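Sarcolemmal membrane-associated protein (Homo sapiens, PDB 6AR0) acts, with its N-terminal FHA domain forming this chain, as an adaptor of the STRIPAK phosphatase complex that dephosphorylates STK3 and inhibits Hippo signalling. Local coordinates at residues Pro2-Phe8 with Glu19-Asp25; Asn13-Phe17 with Gly119-Ser123; Ser52-Leu57 with Leu69-Ser75; Asn76-Asn81 with Asp101-Val107. All blocks are in the same frame, centred on the assembly; numbering follows the deposited sequence.

Interaction 1. Residues Pro2-Phe8 with Glu19-Asp25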
loop_
_atom_site.group_PDB
_atom_site.type_symbol
_atom_site.label_atom_id
_atom_site.label_comp_id
_atom_site.label_asym_id
_atom_site.label_seq_id
_atom_site.Cartn_x
_atom_site.Cartn_y
_atom_site.Cartn_z
ATOM N N PRO A 2 -15.705 1.687 -16.930
ATOM C CA PRO A 2 -14.784 2.561 -16.200
ATOM C C PRO A 2 -14.553 2.106 -14.776
ATOM O O PRO A 2 -15.470 1.658 -14.089
ATOM C CB PRO A 2 -15.495 3.914 -16.200
ATOM C CG PRO A 2 -16.930 3.598 -16.422
ATOM C CD PRO A 2 -16.941 2.391 -17.308
ATOM N N SER A 3 -13.313 2.249 -14.336
ATOM C CA SER A 3 -12.928 1.842 -12.997
ATOM C C SER A 3 -11.714 2.671 -12.611
ATOM O O SER A 3 -10.738 2.705 -13.370
ATOM C CB SER A 3 -12.553 0.355 -13.017
ATOM O OG SER A 3 -12.383 -0.164 -11.718
ATOM N N ALA A 4 -11.734 3.272 -11.410
ATOM C CA ALA A 4 -10.543 3.931 -10.869
ATOM C C ALA A 4 -9.435 2.904 -10.668
ATOM O O ALA A 4 -9.686 1.731 -10.394
ATOM C CB ALA A 4 -10.850 4.613 -9.535
ATOM N N LEU A 5 -8.195 3.362 -10.780
ATOM C CA LEU A 5 -7.055 2.462 -10.856
ATOM C C LEU A 5 -5.886 3.017 -10.053
ATOM O O LEU A 5 -5.551 4.204 -10.158
ATOM C CB LEU A 5 -6.611 2.305 -12.321
ATOM C CG LEU A 5 -5.298 1.584 -12.620
ATOM C CD1 LEU A 5 -5.348 0.129 -12.172
ATOM C CD2 LEU A 5 -4.967 1.682 -14.095
ATOM N N ALA A 6 -5.249 2.136 -9.288
ATOM C CA ALA A 6 -3.966 2.399 -8.646
ATOM C C ALA A 6 -2.944 1.423 -9.199
ATOM O O ALA A 6 -3.143 0.203 -9.128
ATOM C CB ALA A 6 -4.056 2.204 -7.135
ATOM N N ILE A 7 -1.848 1.950 -9.735
ATOM C CA ILE A 7 -0.735 1.132 -10.194
ATOM C C ILE A 7 0.373 1.219 -9.159
ATOM O O ILE A 7 0.831 2.314 -8.828
ATOM C CB ILE A 7 -0.224 1.588 -11.570
ATOM C CG1 ILE A 7 -1.326 1.443 -12.633
ATOM C CG2 ILE A 7 1.024 0.788 -11.956
ATOM C CD1 ILE A 7 -0.918 1.878 -14.033
ATOM N N PHE A 8 0.783 0.065 -8.641
ATOM C CA PHE A 8 1.872 -0.041 -7.672
ATOM C C PHE A 8 3.104 -0.580 -8.387
ATOM O O PHE A 8 3.053 -1.676 -8.944
ATOM C CB PHE A 8 1.538 -1.048 -6.566
ATOM C CG PHE A 8 0.440 -0.634 -5.617
ATOM C CD1 PHE A 8 0.748 -0.279 -4.324
ATOM C CD2 PHE A 8 -0.900 -0.684 -5.982
ATOM C CE1 PHE A 8 -0.246 0.059 -3.425
ATOM C CE2 PHE A 8 -1.908 -0.347 -5.079
ATOM C CZ PHE A 8 -1.571 0.014 -3.803
ATOM N N GLU A 19 4.624 -5.594 -10.517
ATOM C CA GLU A 19 3.736 -4.447 -10.654
ATOM C C GLU A 19 2.272 -4.858 -10.559
ATOM O O GLU A 19 1.841 -5.851 -11.159
ATOM C CB GLU A 19 4.010 -3.799 -12.010
ATOM C CG GLU A 19 3.110 -2.637 -12.366
ATOM C CD GLU A 19 3.558 -1.957 -13.650
ATOM O OE1 GLU A 19 4.776 -1.986 -13.952
ATOM O OE2 GLU A 19 2.701 -1.420 -14.368
ATOM N N ARG A 20 1.492 -4.051 -9.836
ATOM C CA ARG A 20 0.083 -4.330 -9.597
ATOM C C ARG A 20 -0.780 -3.284 -10.286
ATOM O O ARG A 20 -0.487 -2.087 -10.221
ATOM C CB ARG A 20 -0.239 -4.338 -8.100
ATOM C CG ARG A 20 0.701 -5.184 -7.265
ATOM C CD ARG A 20 0.664 -6.655 -7.685
ATOM N NE ARG A 20 1.580 -7.467 -6.887
ATOM C CZ ARG A 20 1.307 -7.969 -5.680
ATOM N NH1 ARG A 20 0.130 -7.778 -5.112
ATOM N NH2 ARG A 20 2.226 -8.659 -5.030
ATOM N N HIS A 21 -1.834 -3.747 -10.950
ATOM C CA HIS A 21 -2.860 -2.897 -11.553
ATOM C C HIS A 21 -4.131 -3.137 -10.750
ATOM O O HIS A 21 -4.866 -4.083 -11.016
ATOM C CB HIS A 21 -3.068 -3.221 -13.043
ATOM C CG HIS A 21 -1.879 -2.907 -13.892
ATOM N ND1 HIS A 21 -1.838 -3.163 -15.248
ATOM C CD2 HIS A 21 -0.685 -2.358 -13.568
ATOM C CE1 HIS A 21 -0.664 -2.771 -15.718
ATOM N NE2 HIS A 21 0.046 -2.269 -14.723
ATOM N N VAL A 22 -4.349 -2.303 -9.738
ATOM C CA VAL A 22 -5.376 -2.539 -8.720
ATOM C C VAL A 22 -6.552 -1.613 -8.999
ATOM O O VAL A 22 -6.478 -0.408 -8.751
ATOM C CB VAL A 22 -4.836 -2.315 -7.299
ATOM C CG1 VAL A 22 -5.924 -2.590 -6.261
ATOM C CG2 VAL A 22 -3.613 -3.179 -7.032
ATOM N N TYR A 23 -7.655 -2.171 -9.477
ATOM C CA TYR A 23 -8.861 -1.393 -9.696
ATOM C C TYR A 23 -9.602 -1.181 -8.381
ATOM O O TYR A 23 -9.647 -2.058 -7.513
ATOM C CB TYR A 23 -9.737 -2.084 -10.738
ATOM C CG TYR A 23 -9.087 -2.041 -12.092
ATOM C CD1 TYR A 23 -9.130 -0.886 -12.852
ATOM C CD2 TYR A 23 -8.398 -3.141 -12.599
ATOM C CE1 TYR A 23 -8.513 -0.828 -14.092
ATOM C CE2 TYR A 23 -7.781 -3.088 -13.841
ATOM C CZ TYR A 23 -7.852 -1.939 -14.579
ATOM O OH TYR A 23 -7.256 -1.884 -15.824
ATOM N N LEU A 24 -10.158 0.009 -8.229
ATOM C CA LEU A 24 -10.700 0.500 -6.961
ATOM C C LEU A 24 -12.199 0.788 -7.054
ATOM O O LEU A 24 -12.699 1.803 -6.552
ATOM C CB LEU A 24 -9.938 1.737 -6.499
ATOM C CG LEU A 24 -8.458 1.504 -6.188
ATOM C CD1 LEU A 24 -7.790 2.827 -5.866
ATOM C CD2 LEU A 24 -8.262 0.523 -5.047
ATOM N N ASP A 25 -12.959 -0.104 -7.681
ATOM C CA ASP A 25 -14.412 0.008 -7.605
ATOM C C ASP A 25 -14.889 -0.044 -6.165
ATOM O O ASP A 25 -15.943 0.518 -5.840
ATOM C CB ASP A 25 -15.084 -1.117 -8.396
ATOM C CG ASP A 25 -14.984 -0.934 -9.897
ATOM O OD1 ASP A 25 -14.637 0.174 -10.373
ATOM O OD2 ASP A 25 -15.287 -1.909 -10.619
HETATM O O HOH W 1 -14.216 2.882 -10.044
#
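Leu5 lays its CD1 methyl over one face of the Tyr23 ring, 3.9 Å from the ring centroid. This is a CH-pi contact, close to the ring normal. The CG of Leu5 stands opposite the backbone N (chi1 170°), which brings the methyl back to the neighbouring strand. Ile7 continues this face of the sheet. Its CG2 touches His21 CD2 at 3.9 Å, and the two side chains run alongside each other. On the other face, Phe8 CD2 meets Val22 CG2 at 3.8 Å, and Ala6 CB packs against Leu24 CD1. Beyond the strand end, Ser3 OG donates to Asp25 OD1 at 2.6 Å and comes from above the carboxylate plane. The same OD1 takes a bond from a water that accepts from Ala4 N, so it has two donors.

Paired backbone bonds set this register. Ala6 and Val22 exchange two, and Phe8 and Arg20 two more. Leu24 N also donates to Ala4 O at 2.8 Å. A second shell steadies the side chains. His21 NE2 donates in its ring plane to Glu19 OE2 at 2.8 Å, fixing the turn of the imidazole. The chain of Arg20 bends off beyond CG and gives NH1 to the carbonyls of Thr45 and Asn43. Ala4 and Leu24 reach Phe60 on the opposite sheet. The arrangement is an antiparallel beta hairpin, strands 5-10 and 20-23, at one edge of the FHA beta sandwich.

Interaction 2. Residues Asn13-Phe17 with Gly119-Ser123; sequences NSHPF and GCIVS
Ser14 OG accepts the backbone N-H of Val122 at 2.9 Å, in a nearly straight bond of 175°. The hydroxyl sends its own proton to the carbonyl O of His15, so it accepts from one segment and donates within the other. Its chi1 of -173° sets OG opposite the backbone N and beside the carbonyl carbon, where both partners can be met. The second direct bond is made by the main chain: His15 N donates to Cys120 O at 2.8 Å.

Two waters add polar bridges. One accepts from Cys120 N; Asn13 O is among several acceptors competing for its protons. The other accepts from Gly119 N and lies 2.7 Å from His15 ND1. The imidazole also reaches out of the contact, through a weak bond from NE2 to Asp47 O.

Van der Waals contact centres on Phe17. Its CE1 touches Ile121 CG2 at 3.8 Å, while CZ meets Ser123 OG at 3.6 Å at the ring edge. The Ile121 CD1 methyl reaches back to Phe17 CD1. At the Asn13 end, Val122 CG1 touches Asn13 OD1 at 3.6 Å, the two side chains at about a right angle. Phe46 completes the setting of Phe17 with an edge-to-face stack.

The arrangement is a connecting loop of the FHA beta sandwich, folded back from the 5-10/20-23 hairpin onto the long strand 117-128.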
loop_
_atom_site.group_PDB
_atom_site.type_symbol
_atom_site.label_atom_id
_atom_site.label_comp_id
_atom_site.label_asym_id
_atom_site.label_seq_id
_atom_site.Cartn_x
_atom_site.Cartn_y
_atom_site.Cartn_z
ATOM N N ASN A 13 14.494 -0.006 -3.189
ATOM C CA ASN A 13 14.759 -0.432 -1.824
ATOM C C ASN A 13 13.645 -1.300 -1.257
ATOM O O ASN A 13 13.589 -1.503 -0.037
ATOM C CB ASN A 13 15.050 0.778 -0.926
ATOM C CG ASN A 13 13.940 1.813 -0.938
ATOM O OD1 ASN A 13 13.142 1.881 -1.869
ATOM N ND2 ASN A 13 13.885 2.631 0.109
ATOM N N SER A 14 12.780 -1.829 -2.117
ATOM C CA SER A 14 11.683 -2.668 -1.687
ATOM C C SER A 14 12.059 -4.140 -1.702
ATOM O O SER A 14 12.836 -4.605 -2.543
ATOM C CB SER A 14 10.525 -2.500 -2.660
ATOM O OG SER A 14 9.360 -3.161 -2.233
ATOM N N HIS A 15 11.464 -4.879 -0.785
ATOM C CA HIS A 15 11.321 -6.305 -0.982
ATOM C C HIS A 15 10.655 -6.535 -2.342
ATOM O O HIS A 15 9.723 -5.806 -2.698
ATOM C CB HIS A 15 10.440 -6.812 0.159
ATOM C CG HIS A 15 10.283 -8.284 0.217
ATOM N ND1 HIS A 15 11.299 -9.143 0.574
ATOM C CD2 HIS A 15 9.179 -9.045 0.051
ATOM C CE1 HIS A 15 10.828 -10.381 0.582
ATOM N NE2 HIS A 15 9.548 -10.344 0.264
ATOM N N PRO A 16 11.101 -7.498 -3.141
ATOM C CA PRO A 16 10.605 -7.573 -4.523
ATOM C C PRO A 16 9.125 -7.911 -4.621
ATOM O O PRO A 16 8.606 -8.758 -3.890
ATOM C CB PRO A 16 11.458 -8.684 -5.134
ATOM C CG PRO A 16 12.726 -8.601 -4.344
ATOM C CD PRO A 16 12.268 -8.377 -2.942
ATOM N N PHE A 17 8.455 -7.254 -5.567
ATOM C CA PHE A 17 7.106 -7.626 -5.969
ATOM C C PHE A 17 6.920 -7.217 -7.417
ATOM O O PHE A 17 7.631 -6.342 -7.920
ATOM C CB PHE A 17 6.012 -7.009 -5.069
ATOM C CG PHE A 17 5.879 -5.508 -5.168
ATOM C CD1 PHE A 17 6.622 -4.667 -4.345
ATOM C CD2 PHE A 17 4.987 -4.945 -6.063
ATOM C CE1 PHE A 17 6.464 -3.301 -4.411
ATOM C CE2 PHE A 17 4.831 -3.578 -6.131
ATOM C CZ PHE A 17 5.559 -2.754 -5.304
ATOM N N GLY A 119 13.096 -7.362 4.191
ATOM C CA GLY A 119 12.688 -6.115 3.584
ATOM C C GLY A 119 11.193 -5.836 3.732
ATOM O O GLY A 119 10.392 -6.679 4.129
ATOM N N CYS A 120 10.817 -4.609 3.388
ATOM C CA CYS A 120 9.438 -4.136 3.444
ATOM C C CYS A 120 8.980 -3.754 2.038
ATOM O O CYS A 120 9.775 -3.738 1.085
ATOM C CB CYS A 120 9.314 -2.940 4.402
ATOM S SG CYS A 120 10.262 -1.490 3.928
ATOM N N ILE A 121 7.695 -3.444 1.884
ATOM C CA ILE A 121 7.177 -3.078 0.572
ATOM C C ILE A 121 7.301 -1.570 0.419
ATOM O O ILE A 121 6.775 -0.812 1.240
ATOM C CB ILE A 121 5.727 -3.538 0.413
ATOM C CG1 ILE A 121 5.634 -5.066 0.467
ATOM C CG2 ILE A 121 5.108 -2.978 -0.865
ATOM C CD1 ILE A 121 6.329 -5.803 -0.656
ATOM N N VAL A 122 8.009 -1.134 -0.626
ATOM C CA VAL A 122 8.171 0.282 -0.944
ATOM C C VAL A 122 7.753 0.444 -2.401
ATOM O O VAL A 122 8.354 -0.169 -3.293
ATOM C CB VAL A 122 9.613 0.787 -0.730
ATOM C CG1 VAL A 122 9.667 2.298 -0.884
ATOM C CG2 VAL A 122 10.154 0.370 0.639
ATOM N N SER A 123 6.727 1.251 -2.641
ATOM C CA SER A 123 6.102 1.312 -3.958
ATOM C C SER A 123 5.898 2.753 -4.394
ATOM O O SER A 123 5.645 3.636 -3.573
ATOM C CB SER A 123 4.733 0.612 -3.883
ATOM O OG SER A 123 4.017 0.460 -5.090
HETATM O O HOH W 2 13.140 -3.496 1.845
HETATM O O HOH W 3 13.549 -9.028 2.005
#

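Interaction 3. Residues Ser52-Leu57 with Leu69-Ser75; sequences SRNHAL and LQDTKSS
Ser74 sets its CB over one face of the His55 ring. CB lies 3.4 Å from the ring centroid and 8° off the normal, a CH-pi contact. The imidazole is held by its rim. ND1 accepts Ser52 N at 3.0 Å in the ring plane, and NE2 donates to Gly77 O. They fix the rotation of the ring and are consistent with the proton on NE2.

Ser74 is held from its own side by Asp71. OD1 of Asp71 accepts Ser74 N at 2.8 Å, an Asx motif, and OD2 takes the Ser74 hydroxyl proton on its syn lone pair. Thr78 OG1 also bonds to Asp71 OD2. A chi1 of 76° places Ser74 OG between its backbone N and carbonyl carbon, turned to the carboxylate while CB stays over the ring.

Thr72 faces the loop before the strand. Its OG1 lies 2.8 Å from Asn54 O, a weak hydrogen bond at best, since its one proton has another acceptor in reach. A water joins OG1 to Ala56 O. The backbone N of Thr72 donates to His55 O from above the carbonyl plane. At the far end Leu57 and Gln70 exchange two backbone bonds. Ala56 CB packs on Leu69 CD1 at 4.1 Å, facing the interior. A water spans the hydroxyls of Ser52 and Ser75.

His55 and Ala56 form a classic beta bulge opposite Ile30. Ser-Arg-Asn-His and the Ser-Ser-Asn-Gly turn belong to the FHA signature, with Arg32 bonded to Ser52 through the backbone. As in other FHA domains, these loops probably form part of the phosphopeptide-binding surface.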
loop_
_atom_site.group_PDB
_atom_site.type_symbol
_atom_site.label_atom_id
_atom_site.label_comp_id
_atom_site.label_asym_id
_atom_site.label_seq_id
_atom_site.Cartn_x
_atom_site.Cartn_y
_atom_site.Cartn_z
ATOM N N SER A 52 1.356 -6.970 8.155
ATOM C CA SER A 52 0.258 -7.605 8.865
ATOM C C SER A 52 -0.753 -8.183 7.872
ATOM O O SER A 52 -0.806 -7.796 6.699
ATOM C CB SER A 52 -0.420 -6.590 9.791
ATOM O OG SER A 52 0.483 -6.122 10.774
ATOM N N ARG A 53 -1.562 -9.132 8.353
ATOM C CA ARG A 53 -2.594 -9.717 7.505
ATOM C C ARG A 53 -3.578 -8.655 7.039
ATOM O O ARG A 53 -3.928 -8.592 5.854
ATOM C CB ARG A 53 -3.329 -10.819 8.268
ATOM C CG ARG A 53 -4.433 -11.489 7.457
ATOM C CD ARG A 53 -5.192 -12.538 8.259
ATOM N NE ARG A 53 -6.205 -13.204 7.436
ATOM C CZ ARG A 53 -6.207 -14.497 7.107
ATOM N NH1 ARG A 53 -5.261 -15.325 7.540
ATOM N NH2 ARG A 53 -7.180 -14.972 6.341
ATOM N N ASN A 54 -4.030 -7.810 7.962
ATOM C CA ASN A 54 -4.917 -6.690 7.666
ATOM C C ASN A 54 -4.114 -5.424 7.937
ATOM O O ASN A 54 -4.180 -4.831 9.009
ATOM C CB ASN A 54 -6.167 -6.755 8.520
ATOM C CG ASN A 54 -6.863 -8.092 8.419
ATOM O OD1 ASN A 54 -7.178 -8.554 7.329
ATOM N ND2 ASN A 54 -7.085 -8.732 9.559
ATOM N N HIS A 55 -3.309 -5.032 6.954
ATOM C CA HIS A 55 -2.301 -4.005 7.170
ATOM C C HIS A 55 -2.837 -2.599 6.914
ATOM O O HIS A 55 -2.660 -1.692 7.735
ATOM C CB HIS A 55 -1.100 -4.310 6.269
ATOM C CG HIS A 55 0.114 -3.528 6.613
ATOM N ND1 HIS A 55 1.198 -4.084 7.255
ATOM C CD2 HIS A 55 0.393 -2.216 6.448
ATOM C CE1 HIS A 55 2.101 -3.145 7.452
ATOM N NE2 HIS A 55 1.637 -2.005 6.973
ATOM N N ALA A 56 -3.492 -2.414 5.775
ATOM C CA ALA A 56 -3.990 -1.104 5.383
ATOM C C ALA A 56 -5.152 -1.312 4.420
ATOM O O ALA A 56 -5.501 -2.439 4.055
ATOM C CB ALA A 56 -2.866 -0.241 4.794
ATOM N N LEU A 57 -5.768 -0.201 4.038
ATOM C CA LEU A 57 -6.903 -0.177 3.136
ATOM C C LEU A 57 -6.716 0.998 2.193
ATOM O O LEU A 57 -6.343 2.083 2.636
ATOM C CB LEU A 57 -8.162 0.016 3.976
ATOM C CG LEU A 57 -9.522 -0.244 3.335
ATOM C CD1 LEU A 57 -9.667 -1.694 2.906
ATOM C CD2 LEU A 57 -10.618 0.138 4.307
ATOM N N LEU A 69 -5.572 6.246 1.739
ATOM C CA LEU A 69 -4.907 5.121 2.370
ATOM C C LEU A 69 -5.118 5.215 3.874
ATOM O O LEU A 69 -5.027 6.304 4.455
ATOM C CB LEU A 69 -3.411 5.183 2.042
ATOM C CG LEU A 69 -2.495 4.084 2.567
ATOM C CD1 LEU A 69 -2.895 2.730 2.011
ATOM C CD2 LEU A 69 -1.045 4.395 2.215
ATOM N N GLN A 70 -5.415 4.084 4.511
ATOM C CA GLN A 70 -5.621 4.039 5.950
ATOM C C GLN A 70 -4.884 2.843 6.528
ATOM O O GLN A 70 -5.032 1.719 6.035
ATOM C CB GLN A 70 -7.114 3.920 6.260
ATOM C CG GLN A 70 -7.423 3.905 7.728
ATOM C CD GLN A 70 -8.903 3.919 7.974
ATOM O OE1 GLN A 70 -9.675 3.327 7.214
ATOM N NE2 GLN A 70 -9.319 4.605 9.022
ATOM N N ASP A 71 -4.125 3.070 7.595
ATOM C CA ASP A 71 -3.490 1.975 8.314
ATOM C C ASP A 71 -4.525 1.340 9.238
ATOM O O ASP A 71 -5.186 2.044 10.010
ATOM C CB ASP A 71 -2.303 2.499 9.123
ATOM C CG ASP A 71 -1.546 1.397 9.817
ATOM O OD1 ASP A 71 -2.154 0.711 10.668
ATOM O OD2 ASP A 71 -0.356 1.216 9.466
ATOM N N THR A 72 -4.697 0.025 9.130
ATOM C CA THR A 72 -5.690 -0.702 9.930
ATOM C C THR A 72 -5.021 -1.504 11.049
ATOM O O THR A 72 -5.148 -2.721 11.151
ATOM C CB THR A 72 -6.543 -1.591 9.025
ATOM O OG1 THR A 72 -5.711 -2.531 8.336
ATOM C CG2 THR A 72 -7.297 -0.776 8.008
ATOM N N LYS A 73 -4.314 -0.788 11.924
ATOM C CA LYS A 73 -3.643 -1.390 13.077
ATOM C C LYS A 73 -2.496 -2.310 12.659
ATOM O O LYS A 73 -2.312 -3.386 13.232
ATOM C CB LYS A 73 -4.628 -2.126 13.999
ATOM C CG LYS A 73 -5.822 -1.286 14.405
ATOM C CD LYS A 73 -6.664 -1.968 15.463
ATOM C CE LYS A 73 -7.884 -1.131 15.824
ATOM N NZ LYS A 73 -8.891 -1.077 14.725
ATOM N N SER A 74 -1.706 -1.891 11.674
ATOM C CA SER A 74 -0.552 -2.688 11.289
ATOM C C SER A 74 0.445 -2.724 12.438
ATOM O O SER A 74 0.586 -1.767 13.206
ATOM C CB SER A 74 0.138 -2.118 10.047
ATOM O OG SER A 74 0.913 -0.972 10.355
ATOM N N SER A 75 1.174 -3.834 12.531
ATOM C CA SER A 75 2.219 -3.933 13.539
ATOM C C SER A 75 3.388 -3.014 13.229
ATOM O O SER A 75 3.934 -2.378 14.144
ATOM C CB SER A 75 2.711 -5.372 13.644
ATOM O OG SER A 75 1.652 -6.243 13.989
HETATM O O HOH W 4 0.262 -8.262 12.511
HETATM O O HOH W 5 -3.715 -5.431 11.697
HETATM O O HOH W 6 -6.521 -4.061 6.210
#

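Interaction 4. Residues Asn76-Asn81 with Asp101-Val107; sequences NGTFIN and DIIQFGV
Phe79 and Gln104 lie alongside each other on one face of the strand pair, pointing the same way. From the main chain outward, Phe79 CB meets Gln104 CB at 4.0 Å. The ring then runs alongside the glutamine, with CG beside the backbone N (chi1 -51°). CD2 comes next, close to Gln104 O at the ring edge and to the side-chain amide N. CE2 reaches Gly106 O at 3.5 Å. At the tip, CZ touches Val107 CG1 at 3.6 Å. The Gln104 amide plane is turned 47° from the ring. NE2 donates in its own plane to Gly106 O at 2.8 Å, which holds the amide beside the ring.

The opposite face is mostly apolar: Ile80 CG1 meets Ile103 CD1, and Thr78 CG2 meets Phe105 CD1. Backbone bonds run between Phe79 and Gln104 and from Gly106 N to Gly77 O.

Asn81 closes the far end with three bonds. Its N donates to Ile102 O, its OD1 accepts Ile102 N at 2.9 Å, and its ND2 donates to Asp101 OD1 at 3.0 Å from above the carboxylate plane. Asp101 OD2 is bound by Leu98 N. Asn81 thus extends the strand pairing: its side-chain carbonyl stands in for a main-chain one. Backbone bonds set the register, Asn81 carries it one step past the strand end, and the Gln104 amide, tied to Gly106 O, gives the Phe79 ring a fixed neighbour.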
loop_
_atom_site.group_PDB
_atom_site.type_symbol
_atom_site.label_atom_id
_atom_site.label_comp_id
_atom_site.label_asym_id
_atom_site.label_seq_id
_atom_site.Cartn_x
_atom_site.Cartn_y
_atom_site.Cartn_z
ATOM N N ASN A 76 3.801 -2.934 11.956
ATOM C CA ASN A 76 5.087 -2.334 11.607
ATOM C C ASN A 76 5.003 -1.034 10.822
ATOM O O ASN A 76 6.056 -0.460 10.492
ATOM C CB ASN A 76 5.974 -3.341 10.873
ATOM C CG ASN A 76 6.373 -4.491 11.760
ATOM O OD1 ASN A 76 6.684 -4.304 12.941
ATOM N ND2 ASN A 76 6.354 -5.691 11.206
ATOM N N GLY A 77 3.811 -0.560 10.495
ATOM C CA GLY A 77 3.679 0.794 9.993
ATOM C C GLY A 77 3.281 0.880 8.529
ATOM O O GLY A 77 3.523 -0.030 7.728
ATOM N N THR A 78 2.648 1.996 8.190
ATOM C CA THR A 78 2.342 2.393 6.826
ATOM C C THR A 78 2.810 3.827 6.672
ATOM O O THR A 78 2.652 4.628 7.600
ATOM C CB THR A 78 0.819 2.322 6.583
ATOM O OG1 THR A 78 0.366 0.986 6.804
ATOM C CG2 THR A 78 0.447 2.723 5.168
ATOM N N PHE A 79 3.384 4.157 5.508
ATOM C CA PHE A 79 4.000 5.465 5.308
ATOM C C PHE A 79 3.594 6.045 3.956
ATOM O O PHE A 79 3.520 5.314 2.966
ATOM C CB PHE A 79 5.543 5.392 5.371
ATOM C CG PHE A 79 6.083 4.689 6.594
ATOM C CD1 PHE A 79 6.628 5.409 7.642
ATOM C CD2 PHE A 79 6.041 3.304 6.698
ATOM C CE1 PHE A 79 7.111 4.757 8.764
ATOM C CE2 PHE A 79 6.509 2.660 7.816
ATOM C CZ PHE A 79 7.050 3.389 8.850
ATOM N N ILE A 80 3.323 7.353 3.935
ATOM C CA ILE A 80 3.169 8.129 2.705
ATOM C C ILE A 80 4.332 9.104 2.650
ATOM O O ILE A 80 4.477 9.946 3.543
ATOM C CB ILE A 80 1.835 8.894 2.663
ATOM C CG1 ILE A 80 0.632 7.943 2.718
ATOM C CG2 ILE A 80 1.767 9.788 1.420
ATOM C CD1 ILE A 80 -0.685 8.656 3.001
ATOM N N ASN A 81 5.182 8.975 1.633
ATOM C CA ASN A 81 6.352 9.841 1.485
ATOM C C ASN A 81 7.131 9.932 2.792
ATOM O O ASN A 81 7.512 11.007 3.260
ATOM C CB ASN A 81 5.939 11.203 0.949
ATOM C CG ASN A 81 5.201 11.079 -0.367
ATOM O OD1 ASN A 81 5.520 10.207 -1.167
ATOM N ND2 ASN A 81 4.230 11.940 -0.607
ATOM N N ASP A 101 3.044 9.460 -5.229
ATOM C CA ASP A 101 3.472 9.202 -3.867
ATOM C C ASP A 101 4.283 7.911 -3.787
ATOM O O ASP A 101 4.101 6.963 -4.559
ATOM C CB ASP A 101 2.272 9.073 -2.932
ATOM C CG ASP A 101 1.646 10.391 -2.546
ATOM O OD1 ASP A 101 2.242 11.462 -2.787
ATOM O OD2 ASP A 101 0.532 10.328 -1.964
ATOM N N ILE A 102 5.179 7.882 -2.809
ATOM C CA ILE A 102 5.913 6.679 -2.435
ATOM C C ILE A 102 5.243 6.122 -1.184
ATOM O O ILE A 102 5.194 6.784 -0.146
ATOM C CB ILE A 102 7.397 6.974 -2.175
ATOM C CG1 ILE A 102 8.048 7.610 -3.410
ATOM C CG2 ILE A 102 8.116 5.701 -1.744
ATOM C CD1 ILE A 102 7.934 6.787 -4.659
ATOM N N ILE A 103 4.709 4.918 -1.282
ATOM C CA ILE A 103 3.940 4.289 -0.216
ATOM C C ILE A 103 4.726 3.097 0.303
ATOM O O ILE A 103 5.213 2.284 -0.486
ATOM C CB ILE A 103 2.599 3.799 -0.802
ATOM C CG1 ILE A 103 1.854 4.930 -1.509
ATOM C CG2 ILE A 103 1.752 3.110 0.238
ATOM C CD1 ILE A 103 1.548 6.020 -0.595
ATOM N N GLN A 104 4.819 2.962 1.621
ATOM C CA GLN A 104 5.600 1.899 2.240
ATOM C C GLN A 104 4.747 1.150 3.253
ATOM O O GLN A 104 4.030 1.760 4.045
ATOM C CB GLN A 104 6.846 2.481 2.912
ATOM C CG GLN A 104 7.678 1.462 3.656
ATOM C CD GLN A 104 8.937 2.069 4.222
ATOM O OE1 GLN A 104 9.612 2.849 3.540
ATOM N NE2 GLN A 104 9.278 1.722 5.458
ATOM N N PHE A 105 4.839 -0.175 3.228
ATOM C CA PHE A 105 4.169 -1.041 4.193
ATOM C C PHE A 105 5.239 -1.823 4.937
ATOM O O PHE A 105 6.014 -2.570 4.329
ATOM C CB PHE A 105 3.197 -1.998 3.510
ATOM C CG PHE A 105 2.251 -1.315 2.572
ATOM C CD1 PHE A 105 1.338 -0.386 3.037
ATOM C CD2 PHE A 105 2.297 -1.553 1.207
ATOM C CE1 PHE A 105 0.471 0.260 2.169
ATOM C CE2 PHE A 105 1.434 -0.903 0.338
ATOM C CZ PHE A 105 0.534 -0.001 0.813
ATOM N N GLY A 106 5.262 -1.661 6.255
ATOM C CA GLY A 106 6.297 -2.244 7.083
ATOM C C GLY A 106 7.564 -1.409 7.066
ATOM O O GLY A 106 7.639 -0.328 6.474
ATOM N N VAL A 107 8.581 -1.936 7.754
ATOM C CA VAL A 107 9.941 -1.407 7.732
ATOM C C VAL A 107 10.879 -2.602 7.602
ATOM O O VAL A 107 10.510 -3.740 7.900
ATOM C CB VAL A 107 10.269 -0.608 9.020
ATOM C CG1 VAL A 107 9.349 0.620 9.157
ATOM C CG2 VAL A 107 10.189 -1.511 10.265
#

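The four contacts follow the FHA beta sandwich from its edge inward. Interactions 1, 2 and 4 share the antiparallel sheet, where strand 117-128 lies between strands 5-10 and 102-105. Interaction 3 belongs to the other, mixed sheet. Along the chain, interactions 1 and 2 cross, while 3 and 4 come in series inside the loop that interaction 2 closes. The centres of 1 and 3 are about 19 Å apart, on opposite sides of the chain's centre. Those of 3 and 4 are about 10 Å apart, and these two contacts are hydrogen-bonded to each other. The signature loops are therefore tied directly to the antiparallel sheet.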